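PDB 4ABX: DNA repair protein RECN from Deinococcus radiodurans, which is an SMC-like ATP-binding protein that may take part in recombinational repair of damaged DNA, and is represented here by its coiled-coil domain. Local coordinates for residues A[24-34]-A[145-153]; A[37-45]-A[123-134]. One frame throughout, in Å; residues are numbered along the deposited sequence.

Contact 1 (A[24-34]-A[145-153]); sequences ISEVSPDPGEE and LEDVVEFGA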
loop_
_atom_site.group_PDB
_atom_site.type_symbol
_atom_site.label_atom_id
_atom_site.label_comp_id
_atom_site.label_asym_id
_atom_site.label_seq_id
_atom_site.Cartn_x
_atom_site.Cartn_y
_atom_site.Cartn_z
ATOM N N ILE A 24 -44.655 -29.943 16.560
ATOM C CA ILE A 24 -45.026 -29.665 15.178
ATOM C C ILE A 24 -46.034 -28.514 15.058
ATOM O O ILE A 24 -45.939 -27.673 14.162
ATOM C CB ILE A 24 -45.596 -30.941 14.516
ATOM C CG1 ILE A 24 -44.477 -31.964 14.311
ATOM C CG2 ILE A 24 -46.307 -30.609 13.198
ATOM C CD1 ILE A 24 -44.973 -33.382 14.015
ATOM N N SER A 25 -46.994 -28.468 15.972
ATOM C CA SER A 25 -48.063 -27.483 15.880
ATOM C C SER A 25 -47.563 -26.083 16.209
ATOM O O SER A 25 -48.038 -25.097 15.644
ATOM C CB SER A 25 -49.227 -27.867 16.800
ATOM O OG SER A 25 -49.673 -29.177 16.498
ATOM N N GLU A 26 -46.606 -25.996 17.124
ATOM C CA GLU A 26 -46.049 -24.699 17.507
ATOM C C GLU A 26 -45.289 -24.035 16.363
ATOM O O GLU A 26 -45.238 -22.808 16.274
ATOM C CB GLU A 26 -45.152 -24.829 18.741
ATOM C CG GLU A 26 -45.932 -25.086 20.022
ATOM C CD GLU A 26 -45.038 -25.298 21.224
ATOM O OE1 GLU A 26 -43.815 -25.465 21.033
ATOM O OE2 GLU A 26 -45.559 -25.301 22.360
ATOM N N VAL A 27 -44.706 -24.849 15.489
ATOM C CA VAL A 27 -43.954 -24.336 14.344
ATOM C C VAL A 27 -44.882 -24.131 13.151
ATOM O O VAL A 27 -44.684 -23.223 12.333
ATOM C CB VAL A 27 -42.806 -25.289 13.962
ATOM C CG1 VAL A 27 -42.110 -24.814 12.693
ATOM C CG2 VAL A 27 -41.819 -25.404 15.112
ATOM N N SER A 28 -45.898 -24.986 13.064
ATOM C CA SER A 28 -46.917 -24.898 12.024
ATOM C C SER A 28 -46.329 -24.899 10.609
ATOM O O SER A 28 -46.497 -23.934 9.859
ATOM C CB SER A 28 -47.798 -23.667 12.249
ATOM O OG SER A 28 -48.846 -23.629 11.302
ATOM N N PRO A 29 -45.651 -25.995 10.239
ATOM C CA PRO A 29 -45.029 -26.112 8.915
ATOM C C PRO A 29 -46.055 -26.073 7.785
ATOM O O PRO A 29 -47.072 -26.766 7.834
ATOM C CB PRO A 29 -44.343 -27.482 8.968
ATOM C CG PRO A 29 -45.064 -28.233 10.046
ATOM C CD PRO A 29 -45.416 -27.193 11.064
ATOM N N ASP A 30 -45.776 -25.266 6.770
ATOM C CA ASP A 30 -46.670 -25.126 5.627
ATOM C C ASP A 30 -45.963 -25.603 4.367
ATOM O O ASP A 30 -45.216 -24.846 3.742
ATOM C CB ASP A 30 -47.107 -23.667 5.485
ATOM C CG ASP A 30 -47.925 -23.411 4.229
ATOM O OD1 ASP A 30 -48.555 -24.354 3.705
ATOM O OD2 ASP A 30 -47.938 -22.251 3.770
ATOM N N PRO A 31 -46.193 -26.871 3.991
ATOM C CA PRO A 31 -45.478 -27.448 2.851
ATOM C C PRO A 31 -45.468 -26.486 1.667
ATOM O O PRO A 31 -46.504 -25.917 1.321
ATOM C CB PRO A 31 -46.288 -28.701 2.529
ATOM C CG PRO A 31 -46.894 -29.095 3.849
ATOM C CD PRO A 31 -47.207 -27.793 4.539
ATOM N N GLY A 32 -44.300 -26.289 1.068
ATOM C CA GLY A 32 -44.170 -25.346 -0.031
ATOM C C GLY A 32 -43.521 -24.023 0.344
ATOM O O GLY A 32 -42.922 -23.362 -0.506
ATOM N N GLU A 33 -43.623 -23.634 1.615
ATOM C CA GLU A 33 -43.117 -22.331 2.055
ATOM C C GLU A 33 -41.604 -22.179 1.881
ATOM O O GLU A 33 -41.088 -21.060 1.859
ATOM C CB GLU A 33 -43.507 -22.053 3.513
ATOM C CG GLU A 33 -42.725 -22.876 4.554
ATOM C CD GLU A 33 -43.091 -22.506 5.989
ATOM O OE1 GLU A 33 -42.786 -21.371 6.410
ATOM O OE2 GLU A 33 -43.690 -23.347 6.695
ATOM N N GLU A 34 -40.892 -23.296 1.762
ATOM C CA GLU A 34 -39.432 -23.249 1.679
ATOM C C GLU A 34 -38.925 -22.657 0.371
ATOM O O GLU A 34 -37.794 -22.157 0.314
ATOM C CB GLU A 34 -38.819 -24.634 1.908
ATOM C CG GLU A 34 -38.917 -25.114 3.346
ATOM C CD GLU A 34 -38.542 -26.576 3.507
ATOM O OE1 GLU A 34 -39.079 -27.423 2.758
ATOM O OE2 GLU A 34 -37.707 -26.877 4.385
ATOM N N LEU A 145 -41.531 -31.460 4.411
ATOM C CA LEU A 145 -42.548 -30.855 5.265
ATOM C C LEU A 145 -43.868 -31.606 5.142
ATOM O O LEU A 145 -44.627 -31.697 6.105
ATOM C CB LEU A 145 -42.754 -29.373 4.937
ATOM C CG LEU A 145 -41.567 -28.453 5.258
ATOM C CD1 LEU A 145 -41.911 -27.005 4.937
ATOM C CD2 LEU A 145 -41.143 -28.608 6.727
ATOM N N GLU A 146 -44.138 -32.139 3.955
ATOM C CA GLU A 146 -45.301 -33.000 3.768
ATOM C C GLU A 146 -45.247 -34.173 4.746
ATOM O O GLU A 146 -46.235 -34.475 5.419
ATOM C CB GLU A 146 -45.386 -33.524 2.327
ATOM C CG GLU A 146 -45.832 -32.499 1.283
ATOM C CD GLU A 146 -44.675 -31.714 0.663
ATOM O OE1 GLU A 146 -43.590 -31.614 1.286
ATOM O OE2 GLU A 146 -44.855 -31.189 -0.458
ATOM N N ASP A 147 -44.093 -34.838 4.816
ATOM C CA ASP A 147 -43.912 -35.961 5.736
ATOM C C ASP A 147 -44.120 -35.521 7.179
ATOM O O ASP A 147 -44.723 -36.243 7.975
ATOM C CB ASP A 147 -42.519 -36.586 5.583
ATOM C CG ASP A 147 -42.332 -37.289 4.250
ATOM O OD1 ASP A 147 -43.115 -38.215 3.936
ATOM O OD2 ASP A 147 -41.400 -36.905 3.508
ATOM N N VAL A 148 -43.607 -34.340 7.516
ATOM C CA VAL A 148 -43.727 -33.811 8.870
ATOM C C VAL A 148 -45.191 -33.596 9.254
ATOM O O VAL A 148 -45.616 -33.927 10.367
ATOM C CB VAL A 148 -42.980 -32.470 9.028
ATOM C CG1 VAL A 148 -43.109 -31.954 10.453
ATOM C CG2 VAL A 148 -41.511 -32.619 8.639
ATOM N N VAL A 149 -45.957 -33.022 8.335
ATOM C CA VAL A 149 -47.369 -32.759 8.588
ATOM C C VAL A 149 -48.117 -34.080 8.758
ATOM O O VAL A 149 -48.927 -34.237 9.680
ATOM C CB VAL A 149 -47.999 -31.921 7.459
ATOM C CG1 VAL A 149 -49.524 -31.928 7.568
ATOM C CG2 VAL A 149 -47.451 -30.495 7.488
ATOM N N GLU A 150 -47.831 -35.029 7.872
ATOM C CA GLU A 150 -48.414 -36.364 7.964
ATOM C C GLU A 150 -48.067 -37.029 9.301
ATOM O O GLU A 150 -48.939 -37.609 9.962
ATOM C CB GLU A 150 -47.944 -37.232 6.791
ATOM C CG GLU A 150 -48.370 -38.693 6.869
ATOM C CD GLU A 150 -49.867 -38.888 6.696
ATOM O OE1 GLU A 150 -50.554 -37.930 6.278
ATOM O OE2 GLU A 150 -50.357 -40.004 6.975
ATOM N N PHE A 151 -46.800 -36.930 9.703
ATOM C CA PHE A 151 -46.359 -37.507 10.971
ATOM C C PHE A 151 -47.211 -36.983 12.122
ATOM O O PHE A 151 -47.632 -37.748 12.984
ATOM C CB PHE A 151 -44.868 -37.233 11.232
ATOM C CG PHE A 151 -44.329 -37.902 12.479
ATOM C CD1 PHE A 151 -44.694 -37.456 13.744
ATOM C CD2 PHE A 151 -43.467 -38.981 12.387
ATOM C CE1 PHE A 151 -44.204 -38.078 14.895
ATOM C CE2 PHE A 151 -42.969 -39.601 13.527
ATOM C CZ PHE A 151 -43.341 -39.149 14.781
ATOM N N GLY A 152 -47.478 -35.681 12.126
ATOM C CA GLY A 152 -48.276 -35.075 13.179
ATOM C C GLY A 152 -49.735 -35.505 13.173
ATOM O O GLY A 152 -50.351 -35.659 14.230
ATOM N N ALA A 153 -50.299 -35.676 11.978
ATOM C CA ALA A 153 -51.675 -36.144 11.841
ATOM C C ALA A 153 -51.835 -37.549 12.402
ATOM O O ALA A 153 -52.781 -37.835 13.138
ATOM C CB ALA A 153 -52.115 -36.100 10.376
HETATM O O HOH W 1 -39.911 -29.929 2.370
#

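Contact 2 (A[37-45]-A[123-134]); sequences LNTELSRLS and ALDRVEARLSAL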
loop_
_atom_site.group_PDB
_atom_site.type_symbol
_atom_site.label_atom_id
_atom_site.label_comp_id
_atom_site.label_asym_id
_atom_site.label_seq_id
_atom_site.Cartn_x
_atom_site.Cartn_y
_atom_site.Cartn_z
ATOM N N LEU A 37 -38.792 -18.910 0.982
ATOM C CA LEU A 37 -37.722 -18.683 1.951
ATOM C C LEU A 37 -36.337 -18.767 1.301
ATOM O O LEU A 37 -35.495 -17.885 1.501
ATOM C CB LEU A 37 -37.821 -19.673 3.114
ATOM C CG LEU A 37 -38.991 -19.495 4.089
ATOM C CD1 LEU A 37 -39.041 -20.658 5.073
ATOM C CD2 LEU A 37 -38.890 -18.168 4.830
ATOM N N ASN A 38 -36.110 -19.829 0.527
ATOM C CA ASN A 38 -34.825 -20.044 -0.137
ATOM C C ASN A 38 -34.496 -18.937 -1.133
ATOM O O ASN A 38 -33.349 -18.504 -1.248
ATOM C CB ASN A 38 -34.799 -21.389 -0.870
ATOM C CG ASN A 38 -34.698 -22.575 0.070
ATOM O OD1 ASN A 38 -35.214 -23.655 -0.224
ATOM N ND2 ASN A 38 -34.029 -22.386 1.198
ATOM N N THR A 39 -35.505 -18.505 -1.877
ATOM C CA THR A 39 -35.335 -17.413 -2.828
ATOM C C THR A 39 -34.971 -16.115 -2.106
ATOM O O THR A 39 -34.075 -15.385 -2.530
ATOM C CB THR A 39 -36.611 -17.223 -3.678
ATOM O OG1 THR A 39 -36.723 -18.309 -4.605
ATOM C CG2 THR A 39 -36.564 -15.913 -4.445
ATOM N N GLU A 40 -35.653 -15.844 -0.999
ATOM C CA GLU A 40 -35.401 -14.641 -0.209
ATOM C C GLU A 40 -34.048 -14.710 0.523
ATOM O O GLU A 40 -33.346 -13.706 0.649
ATOM C CB GLU A 40 -36.560 -14.407 0.767
ATOM C CG GLU A 40 -36.498 -13.102 1.541
ATOM C CD GLU A 40 -36.764 -11.868 0.689
ATOM O OE1 GLU A 40 -36.828 -11.966 -0.560
ATOM O OE2 GLU A 40 -36.902 -10.782 1.287
ATOM N N LEU A 41 -33.678 -15.901 0.990
ATOM C CA LEU A 41 -32.358 -16.121 1.585
ATOM C C LEU A 41 -31.211 -15.760 0.629
ATOM O O LEU A 41 -30.237 -15.092 1.014
ATOM C CB LEU A 41 -32.205 -17.584 2.018
ATOM C CG LEU A 41 -30.856 -17.953 2.640
ATOM C CD1 LEU A 41 -30.674 -17.231 3.958
ATOM C CD2 LEU A 41 -30.725 -19.464 2.822
ATOM N N SER A 42 -31.314 -16.223 -0.612
ATOM C CA SER A 42 -30.295 -15.909 -1.613
ATOM C C SER A 42 -30.270 -14.413 -1.905
ATOM O O SER A 42 -29.201 -13.807 -2.000
ATOM C CB SER A 42 -30.547 -16.677 -2.912
ATOM O OG SER A 42 -30.417 -18.069 -2.711
ATOM N N ARG A 43 -31.451 -13.821 -2.061
ATOM C CA ARG A 43 -31.548 -12.398 -2.365
ATOM C C ARG A 43 -30.862 -11.567 -1.288
ATOM O O ARG A 43 -30.084 -10.672 -1.600
ATOM C CB ARG A 43 -33.007 -11.954 -2.510
ATOM C CG ARG A 43 -33.157 -10.502 -2.976
ATOM C CD ARG A 43 -34.611 -10.035 -2.975
ATOM N NE ARG A 43 -35.165 -9.904 -1.628
ATOM C CZ ARG A 43 -35.011 -8.831 -0.852
ATOM N NH1 ARG A 43 -34.311 -7.790 -1.282
ATOM N NH2 ARG A 43 -35.554 -8.800 0.357
ATOM N N LEU A 44 -31.154 -11.869 -0.025
ATOM C CA LEU A 44 -30.601 -11.108 1.095
ATOM C C LEU A 44 -29.127 -11.414 1.339
ATOM O O LEU A 44 -28.340 -10.517 1.654
ATOM C CB LEU A 44 -31.401 -11.362 2.378
ATOM C CG LEU A 44 -32.814 -10.769 2.425
ATOM C CD1 LEU A 44 -33.683 -11.482 3.456
ATOM C CD2 LEU A 44 -32.761 -9.277 2.706
ATOM N N SER A 45 -28.753 -12.682 1.217
ATOM C CA SER A 45 -27.356 -13.055 1.392
ATOM C C SER A 45 -26.504 -12.349 0.338
ATOM O O SER A 45 -25.436 -11.819 0.642
ATOM C CB SER A 45 -27.172 -14.572 1.299
ATOM O OG SER A 45 -25.811 -14.923 1.502
ATOM N N ALA A 123 -34.005 -8.936 8.280
ATOM C CA ALA A 123 -34.839 -9.842 7.504
ATOM C C ALA A 123 -34.096 -11.155 7.269
ATOM O O ALA A 123 -34.664 -12.238 7.419
ATOM C CB ALA A 123 -35.248 -9.196 6.185
ATOM N N LEU A 124 -32.819 -11.047 6.918
ATOM C CA LEU A 124 -31.985 -12.220 6.674
ATOM C C LEU A 124 -31.983 -13.187 7.860
ATOM O O LEU A 124 -32.215 -14.384 7.686
ATOM C CB LEU A 124 -30.554 -11.804 6.333
ATOM C CG LEU A 124 -29.552 -12.947 6.180
ATOM C CD1 LEU A 124 -30.078 -13.982 5.206
ATOM C CD2 LEU A 124 -28.191 -12.416 5.710
ATOM N N ASP A 125 -31.719 -12.669 9.058
ATOM C CA ASP A 125 -31.711 -13.499 10.263
ATOM C C ASP A 125 -33.062 -14.170 10.510
ATOM O O ASP A 125 -33.123 -15.292 11.008
ATOM C CB ASP A 125 -31.295 -12.687 11.494
ATOM C CG ASP A 125 -29.785 -12.582 11.644
ATOM O OD1 ASP A 125 -29.059 -13.377 11.008
ATOM O OD2 ASP A 125 -29.325 -11.707 12.409
ATOM N N ARG A 126 -34.141 -13.483 10.163
ATOM C CA ARG A 126 -35.473 -14.035 10.363
ATOM C C ARG A 126 -35.772 -15.151 9.363
ATOM O O ARG A 126 -36.425 -16.136 9.700
ATOM C CB ARG A 126 -36.527 -12.935 10.293
ATOM C CG ARG A 126 -36.448 -11.956 11.453
ATOM C CD ARG A 126 -37.700 -11.096 11.551
ATOM N NE ARG A 126 -37.877 -10.236 10.385
ATOM C CZ ARG A 126 -37.345 -9.023 10.269
ATOM N NH1 ARG A 126 -36.598 -8.531 11.251
ATOM N NH2 ARG A 126 -37.559 -8.303 9.174
ATOM N N VAL A 127 -35.282 -14.992 8.139
ATOM C CA VAL A 127 -35.429 -16.018 7.115
ATOM C C VAL A 127 -34.662 -17.267 7.514
ATOM O O VAL A 127 -35.155 -18.387 7.353
ATOM C CB VAL A 127 -34.923 -15.529 5.749
ATOM C CG1 VAL A 127 -34.759 -16.693 4.792
ATOM C CG2 VAL A 127 -35.876 -14.485 5.179
ATOM N N GLU A 128 -33.454 -17.073 8.035
ATOM C CA GLU A 128 -32.642 -18.192 8.490
ATOM C C GLU A 128 -33.282 -18.898 9.683
ATOM O O GLU A 128 -33.263 -20.124 9.768
ATOM C CB GLU A 128 -31.220 -17.732 8.837
ATOM C CG GLU A 128 -30.447 -17.155 7.654
ATOM C CD GLU A 128 -28.959 -17.013 7.937
ATOM O OE1 GLU A 128 -28.276 -18.051 8.086
ATOM O OE2 GLU A 128 -28.474 -15.863 8.008
ATOM N N ALA A 129 -33.846 -18.117 10.600
ATOM C CA ALA A 129 -34.501 -18.675 11.777
ATOM C C ALA A 129 -35.687 -19.569 11.401
ATOM O O ALA A 129 -35.900 -20.612 12.018
ATOM C CB ALA A 129 -34.942 -17.563 12.720
ATOM N N ARG A 130 -36.456 -19.164 10.393
ATOM C CA ARG A 130 -37.586 -19.975 9.937
ATOM C C ARG A 130 -37.093 -21.264 9.288
ATOM O O ARG A 130 -37.614 -22.346 9.557
ATOM C CB ARG A 130 -38.469 -19.197 8.950
ATOM C CG ARG A 130 -39.713 -19.968 8.475
ATOM C CD ARG A 130 -40.689 -20.247 9.630
ATOM N NE ARG A 130 -41.862 -21.016 9.207
ATOM C CZ ARG A 130 -42.723 -21.590 10.046
ATOM N NH1 ARG A 130 -42.541 -21.489 11.358
ATOM N NH2 ARG A 130 -43.761 -22.270 9.577
ATOM N N LEU A 131 -36.087 -21.135 8.428
ATOM C CA LEU A 131 -35.507 -22.283 7.740
ATOM C C LEU A 131 -34.899 -23.269 8.732
ATOM O O LEU A 131 -34.973 -24.487 8.551
ATOM C CB LEU A 131 -34.444 -21.816 6.740
ATOM C CG LEU A 131 -34.996 -21.131 5.490
ATOM C CD1 LEU A 131 -33.880 -20.484 4.669
ATOM C CD2 LEU A 131 -35.784 -22.132 4.660
ATOM N N SER A 132 -34.285 -22.732 9.779
ATOM C CA SER A 132 -33.698 -23.562 10.822
ATOM C C SER A 132 -34.779 -24.313 11.590
ATOM O O SER A 132 -34.595 -25.476 11.942
ATOM C CB SER A 132 -32.878 -22.717 11.795
ATOM O OG SER A 132 -32.438 -23.507 12.886
ATOM N N ALA A 133 -35.901 -23.644 11.848
ATOM C CA ALA A 133 -36.995 -24.276 12.579
ATOM C C ALA A 133 -37.601 -25.399 11.747
ATOM O O ALA A 133 -37.910 -26.471 12.267
ATOM C CB ALA A 133 -38.057 -23.250 12.971
ATOM N N LEU A 134 -37.758 -25.155 10.448
ATOM C CA LEU A 134 -38.295 -26.170 9.543
ATOM C C LEU A 134 -37.328 -27.349 9.400
ATOM O O LEU A 134 -37.755 -28.506 9.360
ATOM C CB LEU A 134 -38.639 -25.564 8.170
ATOM C CG LEU A 134 -39.772 -24.537 8.158
ATOM C CD1 LEU A 134 -39.875 -23.831 6.807
ATOM C CD2 LEU A 134 -41.106 -25.193 8.537
#

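Contact 1 (A[24-34]-A[145-153])
Leu145, in the first turn of helix 145-169, is covered from several directions by the connector 28-32 and the start of the helix after it. Its CD2 meets Pro29 CB at 4.1 Å, its CB lies against Pro31 CA, and its CD1 is approached by Glu34 from the opposite direction, with Glu34 OE1 3.6 Å from Leu145 CD1. The two proline rings also share Val149. Its chi1 of 167° turns CG2 to the prolines, 3.8 Å from Pro29 O and 3.9 Å from Pro31 CG; the Pro31 and Val149 side chains cross at about a right angle. Farther along, Ile24 CD1 lies 3.7 Å from Val148 O and also meets Gly152 CA and Phe151 CD1, while Ile24 CG1 packs on Val148 CG1. Here one arm of the helical coiled-coil domain is interrupted: helix 6-27 stops, Ser28 takes positive phi (55°), and a type II turn from Asp30 to Glu33 leads into helix 33-63, with Gly32 in the position whose positive phi suits glycine. Helix 145-169, itself starting just after helix 121-141, packs across this interruption. One water joins the two sides, donating to Glu34 OE1 at 2.7 Å and accepting from Leu145 N at 3.0 Å, which satisfies an amide at the helix start. Glu34 OE2 forms a salt bridge with Lys138, which probably steadies the carboxylate. Within the turn, Glu33 OE2 accepts from Asp30 N at 2.8 Å in a nearly straight bond (163°), on the anti side of the carboxylate.

Contact 2 (A[37-45]-A[123-134])
Leu37 and Leu131 slide past each other in opposite directions, bringing Leu37 CB to 3.5 Å from Leu131 CD2. With its CG anti to the carbonyl carbon (chi1 -70°), Leu37 sends CD1 onward to Arg130 CG, also at 3.5 Å, and to Leu134 CD1; it is a knob among Val127, Arg130, Leu131 and Leu134. One turn on, Leu41 fills the next hole, formed by Leu124, Val127, Glu128 and Leu131. Its CG is anti to the backbone N instead (chi1 179°), and its branches part: CD1 goes to Leu124 CD1 at 3.5 Å and CD2 to Leu131 CD1 at 3.8 Å. From the facing helix, Val127 is the reciprocal knob, with CG1 against Leu37 O and Leu41 CB and CG2 near both Glu40 CG and Leu44 CD1. Leu44 CD1 reaches past the side chains to Leu124 N at 3.6 Å. Such knobs-into-holes fitting is that of a coiled coil, in keeping with this domain; the helices run roughly antiparallel, their local axes approaching to 9.6 Å with 146° between their directions. Beside the seam, Arg43 grips Glu40 side-on, NE to OE1 and NH2 to OE2, the latter at 2.6 Å. The oxygens lie in the guanidinium plane, but the carboxylate is tilted, so both nitrogens come from above its own plane. Since this ion pair lies within one helix and the cross-helix contacts are chiefly apolar, cohesion here probably comes from side-chain fit and hydrophobic burial.

How the contacts relate
Contacts 1 and 2 are neighbouring sections of one elongated helical rod, their centres about 17 Å apart. Both draw on helix 33-63, whose first turn serves contact 1 and whose following turns serve contact 2; their other sides lie on the consecutive helices 121-141 and 145-169. Arg130 supplies the polar connection: its NE forms a salt bridge to Glu33 OE1 at 3.0 Å, while its NH1 probably donates to Val27 O at 2.9 Å. Leu134 adds an apolar join, its CD1 lying 3.6 Å from Glu33 CD. The two contacts are thus joined through Arg130 and Leu134, both on helix 121-141.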